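Local structure of N-acetylneuraminic acid (Sialic acid) synthetase (Leptospira borgpetersenii serovar Hardjo-bovis, 6NCS) at residues A[44-49]-A[232-237]; A[88-93]-A[117-122]; A[173-178]-A[199-204]. The protein probably makes N-acylneuraminate-9-phosphate or a related sialic acid, as a manganese-binding synthase of the NeuB family. All blocks are in the same frame, centred on the assembly; numbering follows the deposited sequence.

Interaction 1 (A[44-49]-A[232-237])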
loop_
_atom_site.group_PDB
_atom_site.type_symbol
_atom_site.label_atom_id
_atom_site.label_comp_id
_atom_site.label_asym_id
_atom_site.label_seq_id
_atom_site.Cartn_x
_atom_site.Cartn_y
_atom_site.Cartn_z
ATOM N N LEU A 44 -13.159 0.796 -31.888
ATOM C CA LEU A 44 -12.941 -0.633 -32.094
ATOM C C LEU A 44 -11.469 -0.991 -31.933
ATOM O O LEU A 44 -11.130 -2.015 -31.322
ATOM C CB LEU A 44 -13.452 -1.046 -33.480
ATOM C CG LEU A 44 -14.967 -1.006 -33.651
ATOM C CD1 LEU A 44 -15.357 -1.141 -35.126
ATOM C CD2 LEU A 44 -15.624 -2.101 -32.836
ATOM N N ARG A 45 -10.580 -0.148 -32.467
ATOM C CA ARG A 45 -9.148 -0.351 -32.280
ATOM C C ARG A 45 -8.770 -0.287 -30.807
ATOM O O ARG A 45 -7.902 -1.038 -30.346
ATOM C CB ARG A 45 -8.363 0.697 -33.072
ATOM C CG ARG A 45 -6.871 0.665 -32.823
ATOM C CD ARG A 45 -6.152 1.744 -33.616
ATOM N NE ARG A 45 -4.745 1.820 -33.245
ATOM C CZ ARG A 45 -3.960 2.856 -33.504
ATOM N NH1 ARG A 45 -4.450 3.919 -34.139
ATOM N NH2 ARG A 45 -2.689 2.830 -33.126
ATOM N N MET A 46 -9.410 0.607 -30.052
ATOM C CA MET A 46 -9.116 0.700 -28.624
ATOM C C MET A 46 -9.464 -0.603 -27.919
ATOM O O MET A 46 -8.720 -1.064 -27.039
ATOM C CB MET A 46 -9.872 1.883 -28.013
ATOM C CG MET A 46 -9.399 3.237 -28.535
ATOM S SD MET A 46 -10.367 4.615 -27.858
ATOM C CE MET A 46 -9.656 4.748 -26.204
ATOM N N ILE A 47 -10.576 -1.228 -28.318
ATOM C CA ILE A 47 -10.955 -2.518 -27.743
ATOM C C ILE A 47 -9.895 -3.567 -28.052
ATOM O O ILE A 47 -9.448 -4.301 -27.162
ATOM C CB ILE A 47 -12.327 -2.965 -28.270
ATOM C CG1 ILE A 47 -13.447 -2.028 -27.814
ATOM C CG2 ILE A 47 -12.610 -4.395 -27.821
ATOM C CD1 ILE A 47 -14.780 -2.316 -28.527
ATOM N N ASP A 48 -9.513 -3.683 -29.329
ATOM C CA ASP A 48 -8.502 -4.667 -29.722
ATOM C C ASP A 48 -7.240 -4.537 -28.882
ATOM O O ASP A 48 -6.718 -5.530 -28.359
ATOM C CB ASP A 48 -8.133 -4.505 -31.200
ATOM C CG ASP A 48 -9.292 -4.765 -32.144
ATOM O OD1 ASP A 48 -10.335 -5.298 -31.718
ATOM O OD2 ASP A 48 -9.140 -4.427 -33.337
ATOM N N GLU A 49 -6.725 -3.311 -28.744
ATOM C CA GLU A 49 -5.438 -3.151 -28.087
ATOM C C GLU A 49 -5.552 -3.242 -26.568
ATOM O O GLU A 49 -4.582 -3.632 -25.901
ATOM C CB GLU A 49 -4.793 -1.838 -28.540
ATOM C CG GLU A 49 -4.585 -1.844 -30.053
ATOM C CD GLU A 49 -3.612 -0.795 -30.557
ATOM O OE1 GLU A 49 -2.764 -0.325 -29.774
ATOM O OE2 GLU A 49 -3.688 -0.450 -31.757
ATOM N N TYR A 232 -7.545 5.739 -20.852
ATOM C CA TYR A 232 -6.868 4.907 -21.831
ATOM C C TYR A 232 -7.007 5.514 -23.220
ATOM O O TYR A 232 -8.064 6.043 -23.582
ATOM C CB TYR A 232 -7.443 3.481 -21.752
ATOM C CG TYR A 232 -7.161 2.603 -22.940
ATOM C CD1 TYR A 232 -5.857 2.263 -23.284
ATOM C CD2 TYR A 232 -8.199 2.084 -23.703
ATOM C CE1 TYR A 232 -5.599 1.457 -24.379
ATOM C CE2 TYR A 232 -7.946 1.263 -24.791
ATOM C CZ TYR A 232 -6.645 0.957 -25.123
ATOM O OH TYR A 232 -6.390 0.149 -26.206
ATOM N N THR A 233 -5.912 5.470 -23.976
ATOM C CA THR A 233 -5.858 5.957 -25.348
ATOM C C THR A 233 -4.960 5.015 -26.134
ATOM O O THR A 233 -4.040 4.418 -25.571
ATOM C CB THR A 233 -5.310 7.395 -25.426
ATOM O OG1 THR A 233 -5.249 7.824 -26.792
ATOM C CG2 THR A 233 -3.907 7.487 -24.816
ATOM N N VAL A 234 -5.223 4.866 -27.436
ATOM C CA VAL A 234 -4.258 4.109 -28.228
ATOM C C VAL A 234 -3.066 4.954 -28.639
ATOM O O VAL A 234 -2.042 4.392 -29.047
ATOM C CB VAL A 234 -4.861 3.463 -29.488
ATOM C CG1 VAL A 234 -5.912 2.424 -29.098
ATOM C CG2 VAL A 234 -5.402 4.513 -30.436
ATOM N N ASP A 235 -3.150 6.281 -28.510
ATOM C CA ASP A 235 -2.092 7.165 -28.989
ATOM C C ASP A 235 -2.298 8.578 -28.456
ATOM O O ASP A 235 -3.215 9.278 -28.896
ATOM C CB ASP A 235 -2.079 7.149 -30.520
ATOM C CG ASP A 235 -0.891 7.891 -31.124
ATOM O OD1 ASP A 235 -0.077 8.485 -30.382
ATOM O OD2 ASP A 235 -0.786 7.874 -32.365
ATOM N N ARG A 236 -1.465 9.010 -27.503
ATOM C CA ARG A 236 -1.600 10.368 -26.986
ATOM C C ARG A 236 -1.345 11.415 -28.065
ATOM O O ARG A 236 -1.884 12.523 -27.984
ATOM C CB ARG A 236 -0.652 10.600 -25.803
ATOM C CG ARG A 236 -1.176 10.060 -24.473
ATOM C CD ARG A 236 -0.362 10.577 -23.286
ATOM N NE ARG A 236 0.983 10.020 -23.277
ATOM C CZ ARG A 236 1.301 8.837 -22.754
ATOM N NH1 ARG A 236 0.372 8.078 -22.187
ATOM N NH2 ARG A 236 2.558 8.411 -22.798
ATOM N N THR A 237 -0.540 11.090 -29.082
ATOM C CA THR A 237 -0.222 12.088 -30.100
ATOM C C THR A 237 -1.443 12.519 -30.898
ATOM O O THR A 237 -1.402 13.572 -31.542
ATOM C CB THR A 237 0.853 11.575 -31.065
ATOM O OG1 THR A 237 0.302 10.566 -31.917
ATOM C CG2 THR A 237 2.034 11.004 -30.301
HETATM O O HOH W 1 -1.567 1.813 -30.424
#

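Interaction 2 (A[88-93]-A[117-122])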
loop_
_atom_site.group_PDB
_atom_site.type_symbol
_atom_site.label_atom_id
_atom_site.label_comp_id
_atom_site.label_asym_id
_atom_site.label_seq_id
_atom_site.Cartn_x
_atom_site.Cartn_y
_atom_site.Cartn_z
ATOM N N GLU A 88 -23.891 1.926 -32.145
ATOM C CA GLU A 88 -22.442 1.852 -31.963
ATOM C C GLU A 88 -22.082 1.006 -30.750
ATOM O O GLU A 88 -21.137 0.210 -30.793
ATOM C CB GLU A 88 -21.850 3.255 -31.816
ATOM C CG GLU A 88 -21.912 4.104 -33.080
ATOM C CD GLU A 88 -23.265 4.740 -33.304
ATOM O OE1 GLU A 88 -24.055 4.856 -32.344
ATOM O OE2 GLU A 88 -23.538 5.124 -34.453
ATOM N N PHE A 89 -22.820 1.168 -29.649
ATOM C CA PHE A 89 -22.505 0.395 -28.453
ATOM C C PHE A 89 -22.701 -1.097 -28.693
ATOM O O PHE A 89 -21.970 -1.918 -28.125
ATOM C CB PHE A 89 -23.358 0.879 -27.283
ATOM C CG PHE A 89 -22.901 2.205 -26.699
ATOM C CD1 PHE A 89 -21.570 2.404 -26.342
ATOM C CD2 PHE A 89 -23.799 3.246 -26.514
ATOM C CE1 PHE A 89 -21.148 3.618 -25.799
ATOM C CE2 PHE A 89 -23.379 4.460 -25.973
ATOM C CZ PHE A 89 -22.056 4.641 -25.617
ATOM N N LEU A 90 -23.664 -1.465 -29.544
ATOM C CA LEU A 90 -23.833 -2.873 -29.898
ATOM C C LEU A 90 -22.621 -3.409 -30.651
ATOM O O LEU A 90 -22.172 -4.531 -30.393
ATOM C CB LEU A 90 -25.094 -3.069 -30.735
ATOM C CG LEU A 90 -26.428 -3.211 -30.004
ATOM C CD1 LEU A 90 -27.566 -3.230 -30.998
ATOM C CD2 LEU A 90 -26.437 -4.475 -29.137
ATOM N N LEU A 91 -22.089 -2.627 -31.596
ATOM C CA LEU A 91 -20.880 -3.034 -32.308
ATOM C C LEU A 91 -19.677 -3.110 -31.373
ATOM O O LEU A 91 -18.845 -4.015 -31.497
ATOM C CB LEU A 91 -20.597 -2.062 -33.447
ATOM C CG LEU A 91 -21.602 -2.100 -34.594
ATOM C CD1 LEU A 91 -21.361 -0.947 -35.556
ATOM C CD2 LEU A 91 -21.485 -3.439 -35.296
ATOM N N LEU A 92 -19.559 -2.161 -30.440
ATOM C CA LEU A 92 -18.458 -2.200 -29.480
ATOM C C LEU A 92 -18.591 -3.380 -28.521
ATOM O O LEU A 92 -17.594 -4.035 -28.195
ATOM C CB LEU A 92 -18.389 -0.891 -28.698
ATOM C CG LEU A 92 -18.100 0.351 -29.553
ATOM C CD1 LEU A 92 -18.169 1.611 -28.685
ATOM C CD2 LEU A 92 -16.746 0.247 -30.238
ATOM N N LYS A 93 -19.809 -3.668 -28.060
ATOM C CA LYS A 93 -20.007 -4.836 -27.208
ATOM C C LYS A 93 -19.661 -6.125 -27.951
ATOM O O LYS A 93 -19.065 -7.047 -27.375
ATOM C CB LYS A 93 -21.450 -4.865 -26.701
ATOM C CG LYS A 93 -21.754 -5.975 -25.706
ATOM C CD LYS A 93 -23.093 -5.716 -25.020
ATOM C CE LYS A 93 -23.507 -6.873 -24.114
ATOM N NZ LYS A 93 -23.933 -8.066 -24.884
ATOM N N LYS A 117 -28.847 -1.373 -20.323
ATOM C CA LYS A 117 -29.424 -2.620 -19.830
ATOM C C LYS A 117 -30.060 -3.412 -20.961
ATOM O O LYS A 117 -29.978 -4.649 -20.992
ATOM C CB LYS A 117 -30.449 -2.342 -18.733
ATOM C CG LYS A 117 -31.044 -3.618 -18.153
ATOM C CD LYS A 117 -31.941 -3.345 -16.975
ATOM C CE LYS A 117 -32.419 -4.646 -16.354
ATOM N NZ LYS A 117 -33.386 -4.390 -15.260
ATOM N N GLU A 118 -30.694 -2.715 -21.908
ATOM C CA GLU A 118 -31.383 -3.397 -23.002
ATOM C C GLU A 118 -30.402 -4.129 -23.910
ATOM O O GLU A 118 -30.717 -5.210 -24.423
ATOM C CB GLU A 118 -32.212 -2.400 -23.809
ATOM N N ILE A 119 -29.213 -3.558 -24.140
ATOM C CA ILE A 119 -28.243 -4.255 -24.982
ATOM C C ILE A 119 -27.490 -5.316 -24.206
ATOM O O ILE A 119 -26.621 -5.987 -24.774
ATOM C CB ILE A 119 -27.239 -3.295 -25.655
ATOM C CG1 ILE A 119 -26.298 -2.665 -24.635
ATOM C CG2 ILE A 119 -27.976 -2.206 -26.436
ATOM C CD1 ILE A 119 -25.121 -1.966 -25.292
ATOM N N GLY A 120 -27.793 -5.486 -22.926
ATOM C CA GLY A 120 -27.292 -6.611 -22.172
ATOM C C GLY A 120 -26.025 -6.389 -21.373
ATOM O O GLY A 120 -25.364 -7.375 -21.028
ATOM N N VAL A 121 -25.661 -5.146 -21.055
ATOM C CA VAL A 121 -24.511 -4.958 -20.176
ATOM C C VAL A 121 -24.840 -5.532 -18.802
ATOM O O VAL A 121 -26.000 -5.553 -18.374
ATOM C CB VAL A 121 -24.084 -3.480 -20.068
ATOM C CG1 VAL A 121 -23.938 -2.861 -21.460
ATOM C CG2 VAL A 121 -25.067 -2.694 -19.196
ATOM N N GLU A 122 -23.812 -6.031 -18.114
ATOM C CA GLU A 122 -23.991 -6.610 -16.789
ATOM C C GLU A 122 -23.449 -5.734 -15.674
ATOM O O GLU A 122 -23.728 -6.019 -14.504
ATOM C CB GLU A 122 -23.327 -7.997 -16.710
ATOM C CG GLU A 122 -24.021 -9.075 -17.559
ATOM C CD GLU A 122 -25.466 -9.353 -17.137
ATOM O OE1 GLU A 122 -25.827 -9.097 -15.964
ATOM O OE2 GLU A 122 -26.248 -9.837 -17.988
HETATM O O HOH W 2 -25.783 -7.319 -27.321
#

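Interaction 3 (A[173-178]-A[199-204]). With FMT (formic acid), chain F.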
loop_
_atom_site.group_PDB
_atom_site.type_symbol
_atom_site.label_atom_id
_atom_site.label_comp_id
_atom_site.label_asym_id
_atom_site.label_seq_id
_atom_site.Cartn_x
_atom_site.Cartn_y
_atom_site.Cartn_z
ATOM N N PHE A 173 -22.394 -4.172 -5.568
ATOM C CA PHE A 173 -21.938 -2.799 -5.481
ATOM C C PHE A 173 -20.443 -2.748 -5.200
ATOM O O PHE A 173 -19.930 -3.481 -4.351
ATOM C CB PHE A 173 -22.714 -2.050 -4.392
ATOM C CG PHE A 173 -22.332 -0.611 -4.269
ATOM C CD1 PHE A 173 -22.768 0.316 -5.199
ATOM C CD2 PHE A 173 -21.542 -0.185 -3.217
ATOM C CE1 PHE A 173 -22.408 1.650 -5.094
ATOM C CE2 PHE A 173 -21.174 1.142 -3.099
ATOM C CZ PHE A 173 -21.619 2.069 -4.039
ATOM N N ILE A 174 -19.764 -1.867 -5.923
ATOM C CA ILE A 174 -18.331 -1.622 -5.805
ATOM C C ILE A 174 -18.132 -0.116 -5.696
ATOM O O ILE A 174 -18.752 0.650 -6.439
ATOM C CB ILE A 174 -17.587 -2.189 -7.031
ATOM C CG1 ILE A 174 -17.717 -3.711 -7.051
ATOM C CG2 ILE A 174 -16.125 -1.727 -7.082
ATOM C CD1 ILE A 174 -17.508 -4.324 -8.425
ATOM N N LEU A 175 -17.257 0.316 -4.786
ATOM C CA LEU A 175 -16.973 1.737 -4.614
ATOM C C LEU A 175 -15.510 2.012 -4.945
ATOM O O LEU A 175 -14.627 1.306 -4.456
ATOM C CB LEU A 175 -17.283 2.157 -3.185
ATOM C CG LEU A 175 -17.126 3.618 -2.801
ATOM C CD1 LEU A 175 -18.134 4.440 -3.606
ATOM C CD2 LEU A 175 -17.399 3.783 -1.307
ATOM N N LEU A 176 -15.250 3.026 -5.771
ATOM C CA LEU A 176 -13.881 3.406 -6.114
ATOM C C LEU A 176 -13.517 4.729 -5.448
ATOM O O LEU A 176 -14.190 5.742 -5.658
ATOM C CB LEU A 176 -13.697 3.536 -7.625
ATOM C CG LEU A 176 -14.118 2.352 -8.495
ATOM C CD1 LEU A 176 -13.831 2.668 -9.985
ATOM C CD2 LEU A 176 -13.407 1.091 -8.054
ATOM N N HIS A 177 -12.439 4.726 -4.672
ATOM C CA HIS A 177 -11.813 5.989 -4.307
ATOM C C HIS A 177 -11.350 6.706 -5.571
ATOM O O HIS A 177 -10.944 6.079 -6.551
ATOM C CB HIS A 177 -10.628 5.763 -3.358
ATOM C CG HIS A 177 -9.871 7.017 -3.063
ATOM N ND1 HIS A 177 -10.489 8.161 -2.606
ATOM C CD2 HIS A 177 -8.563 7.329 -3.206
ATOM C CE1 HIS A 177 -9.593 9.122 -2.470
ATOM N NE2 HIS A 177 -8.413 8.644 -2.829
ATOM N N CYS A 178 -11.437 8.032 -5.556
ATOM C CA CYS A 178 -11.244 8.830 -6.754
ATOM C C CYS A 178 -11.072 10.272 -6.307
ATOM O O CYS A 178 -11.631 10.678 -5.284
ATOM C CB CYS A 178 -12.455 8.696 -7.702
ATOM S SG CYS A 178 -12.285 9.573 -9.267
ATOM N N SER A 199 -12.304 -0.401 5.763
ATOM C CA SER A 199 -12.677 -0.608 7.153
ATOM C C SER A 199 -14.140 -0.269 7.401
ATOM O O SER A 199 -14.757 -0.840 8.305
ATOM C CB SER A 199 -11.786 0.231 8.069
ATOM O OG SER A 199 -12.381 0.376 9.345
ATOM N N LYS A 200 -14.710 0.637 6.610
ATOM C CA LYS A 200 -16.065 1.111 6.845
ATOM C C LYS A 200 -17.113 0.215 6.207
ATOM O O LYS A 200 -18.210 0.072 6.759
ATOM C CB LYS A 200 -16.219 2.540 6.308
ATOM C CG LYS A 200 -17.535 3.210 6.646
ATOM C CD LYS A 200 -17.490 4.697 6.317
ATOM C CE LYS A 200 -18.698 5.420 6.887
ATOM N NZ LYS A 200 -18.610 6.891 6.673
ATOM N N TYR A 201 -16.786 -0.402 5.076
ATOM C CA TYR A 201 -17.738 -1.129 4.246
ATOM C C TYR A 201 -17.245 -2.545 3.973
ATOM O O TYR A 201 -16.049 -2.830 4.038
ATOM C CB TYR A 201 -17.952 -0.396 2.921
ATOM C CG TYR A 201 -18.563 0.973 3.094
ATOM C CD1 TYR A 201 -19.863 1.110 3.550
ATOM C CD2 TYR A 201 -17.846 2.123 2.783
ATOM C CE1 TYR A 201 -20.443 2.359 3.705
ATOM C CE2 TYR A 201 -18.414 3.377 2.920
ATOM C CZ TYR A 201 -19.716 3.487 3.383
ATOM O OH TYR A 201 -20.290 4.728 3.539
ATOM N N GLU A 202 -18.186 -3.430 3.633
ATOM C CA GLU A 202 -17.892 -4.843 3.415
ATOM C C GLU A 202 -17.734 -5.211 1.943
ATOM O O GLU A 202 -17.233 -6.300 1.649
ATOM C CB GLU A 202 -18.989 -5.722 4.043
ATOM N N PHE A 203 -18.126 -4.338 1.022
ATOM C CA PHE A 203 -18.056 -4.610 -0.408
ATOM C C PHE A 203 -16.692 -4.200 -0.955
ATOM O O PHE A 203 -15.911 -3.519 -0.273
ATOM C CB PHE A 203 -19.198 -3.882 -1.129
ATOM C CG PHE A 203 -19.393 -2.450 -0.689
ATOM C CD1 PHE A 203 -18.524 -1.456 -1.113
ATOM C CD2 PHE A 203 -20.437 -2.106 0.159
ATOM C CE1 PHE A 203 -18.698 -0.128 -0.701
ATOM C CE2 PHE A 203 -20.619 -0.789 0.574
ATOM C CZ PHE A 203 -19.754 0.199 0.142
ATOM N N PRO A 204 -16.355 -4.615 -2.181
ATOM C CA PRO A 204 -15.011 -4.324 -2.708
ATOM C C PRO A 204 -14.774 -2.831 -2.902
ATOM O O PRO A 204 -15.663 -2.091 -3.336
ATOM C CB PRO A 204 -14.990 -5.070 -4.048
ATOM C CG PRO A 204 -15.973 -6.203 -3.850
ATOM C CD PRO A 204 -17.085 -5.542 -3.074
HETATM C C FMT F . -15.349 2.115 10.379
HETATM O O1 FMT F . -15.762 3.251 10.146
HETATM O O2 FMT F . -14.176 1.765 10.247
#

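Interaction 1 (A[44-49]-A[232-237])
Tyr232 and Met46 make the one direct hydrogen bond between residues 44-49 and 232-237. The phenol OH of Tyr232 donates to the backbone O of Met46 at 2.8 Å, lying in the carbonyl plane on a lone pair, with a C=O...O angle of 124°. Seen from the tyrosine, Met46 O lies at the edge of the ring, near its plane.

Apolar contacts lie beside that bond. Met46 and Tyr232 run past each other in opposite directions, with Met46 CB 3.8 Å from Tyr232 CE2. The thioether chain then bends at its last torsion (chi3 77°), which brings the methyl CE back over the loop, 3.9 Å from Tyr232 CD2. Val234 sets its two methyls against neighbouring helix residues: CG1 packs on Met46 CG at 3.6 Å, while CG2 sits over the centre of one face of the Arg45 guanidinium, 3.8 Å from Arg45 CZ.

Charged groups close the outer side. With its chain extended and CG anti to the backbone N (chi1 174°), Arg45 sends NE almost straight to Glu49 OE2, a 2.9 Å salt bridge one helical turn on. The bond lies in the guanidinium plane but meets the carboxylate from above its own plane. Glu49 OE1 receives a hydrogen bond from a water that also donates to Val234 O, so the ion pair is tied to the loop backbone. Pro249 of helix 249-266 packs against both Glu49 and Tyr232.

His231, a manganese ligand, directly precedes Tyr232, whose side chain is about 10 Å from the manganese ion. The contact thus joins the first helix of a TIM barrel to the loop leaving its last strand, one residue beyond a metal ligand.

Interaction 2 (A[88-93]-A[117-122])
Lys93 of helix 86-98 reaches over Ile119 and Gly120, in the turn that ends helix 110-118. Its CB points toward that turn, and the chain runs out extended, with CG anti to the backbone N (chi1 -175°). CD is the first atom to come close, 3.5 Å from Ile119 O; CE follows at 3.3 Å from the same oxygen and 3.6 Å from Gly120 O. A bend about the CD-CE bond (chi4 -72°) turns NZ aside, and NZ donates to a water 3.1 Å away that in turn donates to Ile119 O. The ammonium also bonds to Gln97 OE1, one turn further along its own helix.

Ile119 supplies the apolar half. Its CB lies 3.8 Å from Leu90 CD2, the two side chains crossing at a slant, and its CD1 rests 3.9 Å from Phe89 CB. Gly120, with positive phi, ends helix 110-118 in a Schellman motif, which places successive carbonyls near the lysine.

Beneath the contact lies strand 102-107, whose Phe103 touches Phe89, Lys93 and Val121. Leu92 packs on Ala43, Leu44 and Ile47 of helix 40-52, while Phe89, Leu90 and Lys93 meet the end of helix 110-118.

Interaction 3 (A[173-178]-A[199-204])
Strand 173-178 meets the turn after helix 193-200 through one backbone hydrogen bond, Leu175 N to Pro204 O at 3.2 Å, nearly straight at the hydrogen (167°) and approaching close to the C=O axis.

The two phenylalanines carry the side-chain contact. Phe173 and Phe203 lie side by side and point the same way, yet their ring planes stand almost perpendicular, a T-shaped pair. Phe173 presents its edge: CD2 stands over the centre of one face of the Phe203 ring, and CE2 comes within 3.7 Å of Phe203 CZ. In Phe203, CG sits between the backbone N and the carbonyl carbon (chi1 45°), which turns the ring over toward the strand. Phe203 CB itself lies 3.3 Å from Phe173 O. The opposite face of Phe203 is covered near its rim by Tyr201 CB, so the ring is sandwiched between the strand and its own turn.

Leu175 crosses the Phe203 ring, its CB 3.7 Å from Phe203 CE1, while its CD2 reaches toward the Tyr201 ring. That tyrosine is held at its far end by a hydrogen bond between its OH and Glu160 OE1 of helix 156-168. Ile174 lies against Pro204, its CG2 3.8 Å from Pro204 O. Phe173 also stacks on Phe166, extending the aromatic cluster toward helix 156-168.

Pro204 leads directly into strand 205-209, and its bond to Leu175 helps begin the parallel pairing with strand 173-178. Such closure of a beta-alpha-beta unit is characteristic of the TIM barrel; the phenylalanines are this protein's own filling between strand and returning turn.

How the interactions relate
All three contacts belong to one TIM-barrel domain but hold different parts of it. Interactions 1 and 3 are buried and lie on opposite sides of the chain's centre; interaction 2 is partly buried, with the exposed Leu90 at its margin and a partly exposed Lys93 at its centre. Interactions 1 and 2 adjoin through helices 40-52 and 86-98, where Ile47 CD1 lies 3.3 Å from Leu92 O, whereas interaction 3 touches neither. Both 2 and 3 are nested in the long loop closed by interaction 1. Chemistry follows place: a tyrosine-to-helix bond just after a metal ligand, with a water-linked ion pair on the outer side; a lysine over helix-end carbonyls; and aromatic packing with strand pairing.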